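Local coordinates for protein endo-b-1,4-glucanase (Nasutitermes takasagoensis, PDB 1KS8) that probably hydrolyses internal beta-1,4-glucosidic linkages in cellulose and related beta-glucans, as a family 9 glycosyl hydrolase, at residues 14-19 with 417-422; 152-157 with 215-220; 390-395 with 411-416. All coordinates share one frame; numbering follows the deposited sequence.

Contact 1. Residues 14-19 with 417-422; sequences LFYEAQ and YNAGFQ
Y16 and F15 reach from helix 5-18 across to N418, A419 and Q422 on helix 415-430. The backbones themselves stay well apart: the axes of the two short segments come no nearer than 11.3 Å and run nearly antiparallel, at 157°. The tight part lies around the end of Y16. Placing CG beside the backbone N (chi1 -78°) carries its ring toward the first turn of helix 415-430, and Y16 OH stops 3.2 Å from N418 CB. That hydroxyl also lies 2.9 Å from A419 N, but is badly aimed for a bond; its hydrogen bond goes to the carbonyl of T415 instead. Along the edge of the same ring, Q422 OE1 sits in the plane, 3.2 Å from Y16 CE2, a place where ring hydrogens are weakly positive. Q422 gets there on an extended chain, with S12 and Y83 gripping its amide.

Beside Y16, the N418 amide lies obliquely against the F15 ring, with N418 CG 3.4 Å from F15 CD2 and the two planes 34° apart. Bonds to L391 N, G389 O and S12 OG fix the rotation of this amide, while the other aromatic, F15, carries Q19 CG over one face. The packing slackens away from these five residues. F421 packs instead on V8 and A308, and partly exposed L14 leads its end away. Joining a helix near the N-terminus to the last one of the chain, the pair is consistent with closure of the (alpha/alpha)6 barrel of family 9.

Contact 2. Residues 152-157 with 215-220; sequences AGETAA and LVWAAA
W217 donates its indole N-H to E154, NE1 to OE2 at 2.9 Å with an N-H...O angle of 154°. The oxygen lies in the indole plane, at the ring's edge, and receives the proton on its syn side, somewhat out of the carboxylate plane. A bend at chi2 (60°) makes this possible: the CB of E154 sets off away from helix 212-226, and the turn brings the carboxylate back. A157 CB packs 3.6 Å from W217 CD1, next to the same end of the indole. Beside this polar pair the helices meet through very small residues. A218 CB rests 3.3 Å from G153 O. On the same flank A156 CB lies 4.3 Å from A218 CB. Glycine and alanine let the axes close to 8.0 Å, with the directions only 21° from parallel.

The second shell fixes the glutamate and the ring together. T70 OG1 is the stronger hydrogen-bond partner of E154 OE2, while K256 makes a salt bridge to OE1 and a cation-pi contact with W217, so one lysine serves both. E154 OE1 also lies close to E214 OE1, an approach that would be eased if a proton were shared in these crystals at pH 2.5. E214 and D213 bind calcium in another structure of this protein, though none is bound here, so the contact borders that site. W74 and W221 meet W217 edge-to-face. Farther out, helix 62-78 lies against E154, T155 and W217, helix 257-268 backs W217 and A220, helix 171-190 packs on A152, T155 and A218, and helix 229-241 meets V216 and A219.

Contact 3. Residues 390-395 with 411-416; sequences ALVGGP and NEVATD
The carbonyl oxygen of E412 is approached by two groups of the 390-395 segment: G393 N, in a weak hydrogen bond of 3.0 Å bent to 121°, and the CA-H of V392, with CA 3.2 Å from that oxygen. One step along, a water links the two segments, hydrogen-bonded to L391 O at 2.7 Å, probably as donor, and accepting a proton from A414 N at 2.9 Å. Beside these backbone links is a small apolar patch. V413 CG1, set beside its own backbone N by a chi1 of -67°, is the branch that does the touching; it lies 3.8 Å from V392 CG1 and 3.9 Å from A390 CB.

The side chains of N411 and E412 take no part in these links and turn to the active-site region. The N411 amide is bonded to Y401, D403 and the R357 carbonyl, which positions it against one predicted catalytic residue. E412, the other, sends its carboxylate away from the 390-395 segment, the side chain about 5 Å from a sulfate ion, probably from the crystallisation liquor. Two largely irregular segments of the chain thus hold the backbone at E412 in place, as part of the predicted active site of a family 9 glucanase.

In the fold
All three contacts are buried, and none is a surface patch, although E412 in contact 3 is partly exposed. Contacts 1 and 3 share helix 415-430, their centres about 10 Å apart, and they touch directly, for instance where the Y417 side chain packs on E412. Contact 2 stands apart, its centre about 22 Å from that of contact 1 and about 26 Å from that of contact 3, across the chain's centre from the latter. Chemistry follows place. Widely spaced helices meet through aromatic and amide side chains in contact 1, near-parallel helices close on alanine and glycine in contact 2, and loops join by backbone, water and a small apolar patch in contact 3.

Contact 1. Residues 14-19 with 417-422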
ATOM      1  N   LEU A  14       0.471   0.496 -13.699  1.00  7.86           N
ATOM      2  CA  LEU A  14       0.813  -0.723 -14.428  1.00  7.11           C
ATOM      3  C   LEU A  14       1.428  -1.722 -13.454  1.00  6.86           C
ATOM      4  O   LEU A  14       1.262  -2.931 -13.607  1.00  6.92           O
ATOM      5  CB  LEU A  14       1.799  -0.431 -15.565  1.00  8.31           C
ATOM      6  CG  LEU A  14       1.256   0.374 -16.752  1.00  8.19           C
ATOM      7  CD1 LEU A  14       2.373   0.595 -17.756  1.00 10.47           C
ATOM      8  CD2 LEU A  14       0.097  -0.362 -17.407  1.00 10.06           C
ATOM      9  N   PHE A  15       2.146  -1.223 -12.452  1.00  6.49           N
ATOM     10  CA  PHE A  15       2.723  -2.125 -11.465  1.00  6.55           C
ATOM     11  C   PHE A  15       1.584  -2.825 -10.730  1.00  5.98           C
ATOM     12  O   PHE A  15       1.619  -4.036 -10.531  1.00  6.89           O
ATOM     13  CB  PHE A  15       3.603  -1.372 -10.459  1.00  6.77           C
ATOM     14  CG  PHE A  15       3.979  -2.201  -9.253  1.00  6.68           C
ATOM     15  CD1 PHE A  15       4.722  -3.371  -9.393  1.00  7.19           C
ATOM     16  CD2 PHE A  15       3.561  -1.826  -7.980  1.00  8.02           C
ATOM     17  CE1 PHE A  15       5.040  -4.155  -8.277  1.00  6.48           C
ATOM     18  CE2 PHE A  15       3.874  -2.605  -6.861  1.00  8.28           C
ATOM     19  CZ  PHE A  15       4.613  -3.769  -7.010  1.00  7.68           C
ATOM     20  N   TYR A  16       0.563  -2.074 -10.325  1.00  6.34           N
ATOM     21  CA  TYR A  16      -0.542  -2.716  -9.629  1.00  5.94           C
ATOM     22  C   TYR A  16      -1.258  -3.725 -10.528  1.00  5.80           C
ATOM     23  O   TYR A  16      -1.698  -4.767 -10.054  1.00  6.87           O
ATOM     24  CB  TYR A  16      -1.496  -1.664  -9.044  1.00  6.95           C
ATOM     25  CG  TYR A  16      -0.939  -1.055  -7.768  1.00  7.41           C
ATOM     26  CD1 TYR A  16      -0.776  -1.833  -6.620  1.00  7.21           C
ATOM     27  CD2 TYR A  16      -0.510   0.272  -7.728  1.00  7.81           C
ATOM     28  CE1 TYR A  16      -0.193  -1.306  -5.468  1.00  7.59           C
ATOM     29  CE2 TYR A  16       0.073   0.809  -6.580  1.00  7.96           C
ATOM     30  CZ  TYR A  16       0.229   0.015  -5.457  1.00  7.84           C
ATOM     31  OH  TYR A  16       0.813   0.536  -4.324  1.00  7.19           O
ATOM     32  N   GLU A  17      -1.355  -3.443 -11.827  1.00  7.60           N
ATOM     33  CA  GLU A  17      -1.988  -4.412 -12.721  1.00  7.98           C
ATOM     34  C   GLU A  17      -1.150  -5.692 -12.717  1.00  6.85           C
ATOM     35  O   GLU A  17      -1.689  -6.794 -12.804  1.00  8.57           O
ATOM     36  CB  GLU A  17      -2.088  -3.890 -14.163  1.00  8.50           C
ATOM     37  CG  GLU A  17      -3.104  -2.781 -14.386  1.00  8.61           C
ATOM     38  CD  GLU A  17      -3.615  -2.738 -15.817  1.00 11.43           C
ATOM     39  OE1 GLU A  17      -4.244  -1.726 -16.198  1.00 11.95           O
ATOM     40  OE2 GLU A  17      -3.399  -3.723 -16.556  1.00 10.35           O
ATOM     41  N   ALA A  18       0.169  -5.540 -12.613  1.00  7.39           N
ATOM     42  CA  ALA A  18       1.079  -6.684 -12.600  1.00  6.60           C
ATOM     43  C   ALA A  18       0.966  -7.508 -11.320  1.00  6.68           C
ATOM     44  O   ALA A  18       1.413  -8.657 -11.278  1.00  7.83           O
ATOM     45  CB  ALA A  18       2.524  -6.206 -12.781  1.00  7.19           C
ATOM     46  N   GLN A  19       0.375  -6.918 -10.283  1.00  6.32           N
ATOM     47  CA  GLN A  19       0.208  -7.586  -8.992  1.00  6.95           C
ATOM     48  C   GLN A  19      -1.162  -8.233  -8.823  1.00  6.63           C
ATOM     49  O   GLN A  19      -1.440  -8.852  -7.797  1.00  7.55           O
ATOM     50  CB  GLN A  19       0.414  -6.585  -7.852  1.00  6.60           C
ATOM     51  CG  GLN A  19       1.817  -6.016  -7.746  1.00  7.57           C
ATOM     52  CD  GLN A  19       2.857  -7.088  -7.499  1.00  8.05           C
ATOM     53  OE1 GLN A  19       3.538  -7.532  -8.422  1.00  9.43           O
ATOM     54  NE2 GLN A  19       2.977  -7.523  -6.249  1.00  9.26           N
ATOM     55  N   TYR A 417       4.947  -0.769  -1.117  1.00  7.76           N
ATOM     56  CA  TYR A 417       6.047   0.119  -1.495  1.00  7.09           C
ATOM     57  C   TYR A 417       5.559   1.219  -2.438  1.00  7.31           C
ATOM     58  O   TYR A 417       6.019   2.356  -2.370  1.00  7.62           O
ATOM     59  CB  TYR A 417       7.147  -0.653  -2.228  1.00  6.53           C
ATOM     60  CG  TYR A 417       8.140  -1.400  -1.368  1.00  6.33           C
ATOM     61  CD1 TYR A 417       7.865  -1.713  -0.037  1.00  6.39           C
ATOM     62  CD2 TYR A 417       9.342  -1.849  -1.915  1.00  7.57           C
ATOM     63  CE1 TYR A 417       8.768  -2.464   0.727  1.00  7.53           C
ATOM     64  CE2 TYR A 417      10.245  -2.595  -1.169  1.00  7.07           C
ATOM     65  CZ  TYR A 417       9.954  -2.901   0.147  1.00  7.66           C
ATOM     66  OH  TYR A 417      10.848  -3.661   0.871  1.00  9.75           O
ATOM     67  N   ASN A 418       4.636   0.870  -3.328  1.00  6.28           N
ATOM     68  CA  ASN A 418       4.124   1.832  -4.301  1.00  5.83           C
ATOM     69  C   ASN A 418       2.950   2.703  -3.879  1.00  6.24           C
ATOM     70  O   ASN A 418       2.606   3.637  -4.601  1.00  6.98           O
ATOM     71  CB  ASN A 418       3.736   1.116  -5.600  1.00  7.27           C
ATOM     72  CG  ASN A 418       4.888   1.010  -6.575  1.00  6.30           C
ATOM     73  OD1 ASN A 418       5.897   0.365  -6.294  1.00  6.67           O
ATOM     74  ND2 ASN A 418       4.742   1.650  -7.731  1.00  7.07           N
ATOM     75  N   ALA A 419       2.344   2.425  -2.727  1.00  7.11           N
ATOM     76  CA  ALA A 419       1.171   3.188  -2.290  1.00  6.43           C
ATOM     77  C   ALA A 419       1.425   4.664  -2.013  1.00  7.15           C
ATOM     78  O   ALA A 419       0.842   5.527  -2.672  1.00  7.96           O
ATOM     79  CB  ALA A 419       0.537   2.522  -1.070  1.00  7.49           C
ATOM     80  N   GLY A 420       2.270   4.960  -1.031  1.00  7.20           N
ATOM     81  CA  GLY A 420       2.569   6.349  -0.720  1.00  7.91           C
ATOM     82  C   GLY A 420       3.159   7.042  -1.935  1.00  7.77           C
ATOM     83  O   GLY A 420       2.824   8.184  -2.244  1.00  8.00           O
ATOM     84  N   PHE A 421       4.043   6.322  -2.620  1.00  7.59           N
ATOM     85  CA  PHE A 421       4.712   6.786  -3.831  1.00  8.18           C
ATOM     86  C   PHE A 421       3.693   7.226  -4.885  1.00  7.79           C
ATOM     87  O   PHE A 421       3.762   8.343  -5.402  1.00  8.34           O
ATOM     88  CB  PHE A 421       5.581   5.640  -4.366  1.00  7.95           C
ATOM     89  CG  PHE A 421       6.247   5.917  -5.685  1.00  7.91           C
ATOM     90  CD1 PHE A 421       7.224   6.898  -5.803  1.00  8.86           C
ATOM     91  CD2 PHE A 421       5.935   5.144  -6.800  1.00  9.06           C
ATOM     92  CE1 PHE A 421       7.888   7.101  -7.016  1.00 10.86           C
ATOM     93  CE2 PHE A 421       6.589   5.337  -8.013  1.00 10.35           C
ATOM     94  CZ  PHE A 421       7.568   6.317  -8.121  1.00  9.77           C
ATOM     95  N   GLN A 422       2.736   6.354  -5.191  1.00  7.57           N
ATOM     96  CA  GLN A 422       1.731   6.682  -6.194  1.00  7.60           C
ATOM     97  C   GLN A 422       0.868   7.869  -5.785  1.00  7.42           C
ATOM     98  O   GLN A 422       0.572   8.741  -6.605  1.00  8.03           O
ATOM     99  CB  GLN A 422       0.843   5.470  -6.487  1.00  7.37           C
ATOM    100  CG  GLN A 422      -0.094   5.708  -7.666  1.00  8.04           C
ATOM    101  CD  GLN A 422      -0.817   4.457  -8.108  1.00  7.65           C
ATOM    102  OE1 GLN A 422      -0.194   3.449  -8.446  1.00  7.76           O
ATOM    103  NE2 GLN A 422      -2.143   4.513  -8.114  1.00  8.73           N
TER

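Contact 2. Residues 152-157 with 215-220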
ATOM      1  N   ALA A 152      -8.598  -5.914  10.771  1.00  9.61           N
ATOM      2  CA  ALA A 152      -9.987  -5.522  10.555  1.00  9.11           C
ATOM      3  C   ALA A 152     -10.100  -4.001  10.468  1.00  9.39           C
ATOM      4  O   ALA A 152     -10.864  -3.467   9.659  1.00  9.43           O
ATOM      5  CB  ALA A 152     -10.863  -6.050  11.691  1.00 10.14           C
ATOM      6  N   GLY A 153      -9.331  -3.311  11.306  1.00  9.05           N
ATOM      7  CA  GLY A 153      -9.348  -1.860  11.308  1.00  9.95           C
ATOM      8  C   GLY A 153      -8.821  -1.246  10.023  1.00  9.26           C
ATOM      9  O   GLY A 153      -9.437  -0.337   9.467  1.00  8.97           O
ATOM     10  N   GLU A 154      -7.682  -1.735   9.538  1.00  9.64           N
ATOM     11  CA  GLU A 154      -7.124  -1.185   8.309  1.00  9.08           C
ATOM     12  C   GLU A 154      -8.054  -1.471   7.142  1.00  8.01           C
ATOM     13  O   GLU A 154      -8.211  -0.642   6.249  1.00  8.56           O
ATOM     14  CB  GLU A 154      -5.742  -1.773   8.020  1.00  8.81           C
ATOM     15  CG  GLU A 154      -5.017  -1.088   6.861  1.00  9.52           C
ATOM     16  CD  GLU A 154      -4.790   0.395   7.111  1.00 10.29           C
ATOM     17  OE1 GLU A 154      -4.250   0.734   8.185  1.00 12.25           O
ATOM     18  OE2 GLU A 154      -5.145   1.222   6.241  1.00  8.98           O
ATOM     19  N   THR A 155      -8.674  -2.647   7.149  1.00  8.05           N
ATOM     20  CA  THR A 155      -9.594  -3.003   6.078  1.00  7.48           C
ATOM     21  C   THR A 155     -10.831  -2.109   6.135  1.00  7.59           C
ATOM     22  O   THR A 155     -11.340  -1.679   5.100  1.00  8.44           O
ATOM     23  CB  THR A 155      -9.994  -4.489   6.161  1.00  7.50           C
ATOM     24  OG1 THR A 155      -8.807  -5.294   6.130  1.00  7.29           O
ATOM     25  CG2 THR A 155     -10.877  -4.873   4.977  1.00  8.90           C
ATOM     26  N   ALA A 156     -11.307  -1.815   7.343  1.00  8.09           N
ATOM     27  CA  ALA A 156     -12.466  -0.940   7.492  1.00  8.48           C
ATOM     28  C   ALA A 156     -12.112   0.448   6.948  1.00  8.14           C
ATOM     29  O   ALA A 156     -12.928   1.101   6.293  1.00  8.39           O
ATOM     30  CB  ALA A 156     -12.865  -0.845   8.955  1.00  9.01           C
ATOM     31  N   ALA A 157     -10.887   0.893   7.215  1.00  8.93           N
ATOM     32  CA  ALA A 157     -10.426   2.192   6.738  1.00  8.52           C
ATOM     33  C   ALA A 157     -10.385   2.213   5.214  1.00  7.72           C
ATOM     34  O   ALA A 157     -10.825   3.174   4.585  1.00  8.61           O
ATOM     35  CB  ALA A 157      -9.041   2.498   7.300  1.00  8.42           C
ATOM     36  N   LEU A 215      -7.386   1.393  15.239  1.00 12.00           N
ATOM     37  CA  LEU A 215      -8.742   1.689  15.686  1.00 12.14           C
ATOM     38  C   LEU A 215      -9.050   3.172  15.479  1.00 11.32           C
ATOM     39  O   LEU A 215     -10.149   3.537  15.064  1.00 11.53           O
ATOM     40  CB  LEU A 215      -8.908   1.308  17.161  1.00 12.65           C
ATOM     41  CG  LEU A 215      -8.857  -0.197  17.450  1.00 12.63           C
ATOM     42  CD1 LEU A 215      -8.907  -0.440  18.953  1.00 13.99           C
ATOM     43  CD2 LEU A 215     -10.022  -0.889  16.756  1.00 14.24           C
ATOM     44  N   VAL A 216      -8.069   4.023  15.761  1.00 11.43           N
ATOM     45  CA  VAL A 216      -8.240   5.463  15.592  1.00 10.74           C
ATOM     46  C   VAL A 216      -8.313   5.799  14.102  1.00  9.60           C
ATOM     47  O   VAL A 216      -9.142   6.599  13.672  1.00  9.86           O
ATOM     48  CB  VAL A 216      -7.059   6.241  16.220  1.00 11.51           C
ATOM     49  CG1 VAL A 216      -7.287   7.734  16.078  1.00 11.62           C
ATOM     50  CG2 VAL A 216      -6.903   5.862  17.691  1.00 13.28           C
ATOM     51  N   TRP A 217      -7.433   5.173  13.326  1.00 10.33           N
ATOM     52  CA  TRP A 217      -7.360   5.363  11.879  1.00 10.09           C
ATOM     53  C   TRP A 217      -8.698   4.987  11.238  1.00  9.79           C
ATOM     54  O   TRP A 217      -9.259   5.754  10.451  1.00 10.28           O
ATOM     55  CB  TRP A 217      -6.218   4.485  11.346  1.00 10.06           C
ATOM     56  CG  TRP A 217      -5.961   4.455   9.855  1.00  9.99           C
ATOM     57  CD1 TRP A 217      -5.984   3.344   9.055  1.00  9.51           C
ATOM     58  CD2 TRP A 217      -5.474   5.527   9.029  1.00 10.60           C
ATOM     59  NE1 TRP A 217      -5.534   3.652   7.795  1.00  9.79           N
ATOM     60  CE2 TRP A 217      -5.213   4.983   7.748  1.00  9.86           C
ATOM     61  CE3 TRP A 217      -5.228   6.890   9.246  1.00 11.82           C
ATOM     62  CZ2 TRP A 217      -4.716   5.754   6.691  1.00 10.62           C
ATOM     63  CZ3 TRP A 217      -4.732   7.659   8.190  1.00 10.26           C
ATOM     64  CH2 TRP A 217      -4.481   7.086   6.931  1.00 10.36           C
ATOM     65  N   ALA A 218      -9.213   3.812  11.588  1.00 10.43           N
ATOM     66  CA  ALA A 218     -10.486   3.337  11.052  1.00 10.43           C
ATOM     67  C   ALA A 218     -11.643   4.253  11.453  1.00 10.33           C
ATOM     68  O   ALA A 218     -12.497   4.589  10.629  1.00 10.80           O
ATOM     69  CB  ALA A 218     -10.757   1.913  11.532  1.00 10.84           C
ATOM     70  N   ALA A 219     -11.671   4.654  12.720  1.00 11.28           N
ATOM     71  CA  ALA A 219     -12.732   5.527  13.207  1.00 11.21           C
ATOM     72  C   ALA A 219     -12.711   6.860  12.470  1.00 10.23           C
ATOM     73  O   ALA A 219     -13.757   7.389  12.096  1.00 10.98           O
ATOM     74  CB  ALA A 219     -12.583   5.756  14.709  1.00 11.42           C
ATOM     75  N   ALA A 220     -11.517   7.402  12.257  1.00 10.28           N
ATOM     76  CA  ALA A 220     -11.385   8.673  11.556  1.00 11.09           C
ATOM     77  C   ALA A 220     -11.905   8.563  10.127  1.00 10.52           C
ATOM     78  O   ALA A 220     -12.633   9.436   9.656  1.00 10.75           O
ATOM     79  CB  ALA A 220      -9.930   9.126  11.557  1.00 11.21           C
TER

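Contact 3. Residues 390-395 with 411-416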
ATOM      1  N   ALA A 390       7.321  -0.312 -10.780  1.00  7.48           N
ATOM      2  CA  ALA A 390       7.692  -0.816  -9.460  1.00  6.74           C
ATOM      3  C   ALA A 390       8.839  -0.074  -8.785  1.00  6.89           C
ATOM      4  O   ALA A 390       9.926   0.060  -9.355  1.00  7.16           O
ATOM      5  CB  ALA A 390       8.031  -2.305  -9.553  1.00  7.64           C
ATOM      6  N   LEU A 391       8.591   0.395  -7.564  1.00  6.71           N
ATOM      7  CA  LEU A 391       9.608   1.089  -6.775  1.00  6.33           C
ATOM      8  C   LEU A 391      10.351   0.024  -5.963  1.00  7.35           C
ATOM      9  O   LEU A 391       9.738  -0.691  -5.165  1.00  7.28           O
ATOM     10  CB  LEU A 391       8.946   2.096  -5.827  1.00  7.37           C
ATOM     11  CG  LEU A 391       9.879   2.907  -4.921  1.00  5.95           C
ATOM     12  CD1 LEU A 391      10.716   3.861  -5.764  1.00  8.14           C
ATOM     13  CD2 LEU A 391       9.056   3.690  -3.907  1.00  8.20           C
ATOM     14  N   VAL A 392      11.661  -0.100  -6.168  1.00  6.48           N
ATOM     15  CA  VAL A 392      12.431  -1.101  -5.433  1.00  6.76           C
ATOM     16  C   VAL A 392      12.848  -0.607  -4.049  1.00  6.76           C
ATOM     17  O   VAL A 392      12.628   0.554  -3.701  1.00  7.52           O
ATOM     18  CB  VAL A 392      13.711  -1.531  -6.212  1.00  6.76           C
ATOM     19  CG1 VAL A 392      13.329  -2.130  -7.558  1.00  7.87           C
ATOM     20  CG2 VAL A 392      14.652  -0.353  -6.390  1.00  7.09           C
ATOM     21  N   GLY A 393      13.440  -1.503  -3.262  1.00  7.76           N
ATOM     22  CA  GLY A 393      13.899  -1.134  -1.935  1.00  8.10           C
ATOM     23  C   GLY A 393      14.809   0.074  -2.039  1.00  8.28           C
ATOM     24  O   GLY A 393      14.655   1.050  -1.303  1.00  8.99           O
ATOM     25  N   GLY A 394      15.777   0.009  -2.948  1.00  8.46           N
ATOM     26  CA  GLY A 394      16.658   1.143  -3.138  1.00  9.24           C
ATOM     27  C   GLY A 394      18.103   0.975  -2.726  1.00  9.09           C
ATOM     28  O   GLY A 394      18.560  -0.132  -2.445  1.00 10.00           O
ATOM     29  N   PRO A 395      18.849   2.087  -2.678  1.00  9.41           N
ATOM     30  CA  PRO A 395      20.266   2.109  -2.306  1.00 10.06           C
ATOM     31  C   PRO A 395      20.490   2.051  -0.803  1.00 10.75           C
ATOM     32  O   PRO A 395      19.544   2.153  -0.015  1.00 11.21           O
ATOM     33  CB  PRO A 395      20.744   3.425  -2.903  1.00 11.58           C
ATOM     34  CG  PRO A 395      19.569   4.318  -2.643  1.00 12.33           C
ATOM     35  CD  PRO A 395      18.379   3.443  -3.026  1.00 10.87           C
ATOM     36  N   ASN A 411      16.373  -4.996  -3.919  1.00  8.74           N
ATOM     37  CA  ASN A 411      15.537  -5.233  -5.093  1.00  8.34           C
ATOM     38  C   ASN A 411      14.137  -5.760  -4.823  1.00  8.06           C
ATOM     39  O   ASN A 411      13.460  -6.240  -5.729  1.00  9.03           O
ATOM     40  CB  ASN A 411      16.265  -6.141  -6.086  1.00  8.97           C
ATOM     41  CG  ASN A 411      17.085  -5.351  -7.083  1.00 12.36           C
ATOM     42  OD1 ASN A 411      17.564  -4.262  -6.770  1.00 17.98           O
ATOM     43  ND2 ASN A 411      17.260  -5.892  -8.282  1.00  9.44           N
ATOM     44  N   GLU A 412      13.698  -5.661  -3.577  1.00  9.69           N
ATOM     45  CA  GLU A 412      12.346  -6.081  -3.240  1.00  9.87           C
ATOM     46  C   GLU A 412      11.393  -5.053  -3.843  1.00  8.85           C
ATOM     47  O   GLU A 412      11.733  -3.873  -3.969  1.00  7.88           O
ATOM     48  CB  GLU A 412      12.164  -6.102  -1.718  1.00 12.66           C
ATOM     49  CG  GLU A 412      10.726  -6.296  -1.225  1.00 18.06           C
ATOM     50  CD  GLU A 412      10.177  -7.682  -1.511  1.00 24.89           C
ATOM     51  OE1 GLU A 412       9.070  -7.995  -1.018  1.00 29.46           O
ATOM     52  OE2 GLU A 412      10.843  -8.458  -2.227  1.00 28.25           O
ATOM     53  N   VAL A 413      10.216  -5.518  -4.241  1.00  8.24           N
ATOM     54  CA  VAL A 413       9.166  -4.656  -4.765  1.00  8.72           C
ATOM     55  C   VAL A 413       7.935  -5.164  -4.030  1.00  8.26           C
ATOM     56  O   VAL A 413       7.867  -6.346  -3.686  1.00  9.44           O
ATOM     57  CB  VAL A 413       8.981  -4.797  -6.301  1.00  7.48           C
ATOM     58  CG1 VAL A 413      10.220  -4.274  -7.017  1.00  8.88           C
ATOM     59  CG2 VAL A 413       8.726  -6.251  -6.684  1.00  8.87           C
ATOM     60  N   ALA A 414       6.974  -4.291  -3.762  1.00  7.96           N
ATOM     61  CA  ALA A 414       5.785  -4.716  -3.037  1.00  7.46           C
ATOM     62  C   ALA A 414       4.636  -3.742  -3.200  1.00  7.38           C
ATOM     63  O   ALA A 414       4.844  -2.559  -3.471  1.00  7.39           O
ATOM     64  CB  ALA A 414       6.116  -4.876  -1.553  1.00  8.89           C
ATOM     65  N   THR A 415       3.418  -4.237  -3.025  1.00  7.07           N
ATOM     66  CA  THR A 415       2.256  -3.374  -3.145  1.00  7.55           C
ATOM     67  C   THR A 415       2.339  -2.205  -2.164  1.00  7.70           C
ATOM     68  O   THR A 415       2.012  -1.073  -2.526  1.00  7.96           O
ATOM     69  CB  THR A 415       0.945  -4.147  -2.908  1.00  9.82           C
ATOM     70  OG1 THR A 415       1.027  -4.872  -1.676  1.00 13.15           O
ATOM     71  CG2 THR A 415       0.693  -5.119  -4.049  1.00  8.81           C
ATOM     72  N   ASP A 416       2.784  -2.447  -0.931  1.00  7.96           N
ATOM     73  CA  ASP A 416       2.852  -1.328   0.002  1.00  8.70           C
ATOM     74  C   ASP A 416       3.974  -0.347  -0.312  1.00  9.19           C
ATOM     75  O   ASP A 416       3.939   0.793   0.137  1.00 11.10           O
ATOM     76  CB  ASP A 416       2.907  -1.790   1.477  1.00 10.22           C
ATOM     77  CG  ASP A 416       4.151  -2.592   1.830  1.00 13.40           C
ATOM     78  OD1 ASP A 416       5.110  -2.650   1.040  1.00 15.90           O
ATOM     79  OD2 ASP A 416       4.158  -3.165   2.943  1.00 17.21           O
TER
HETATM   80  O   HOH W   1       7.307  -1.950  -5.421  1.00  7.49           O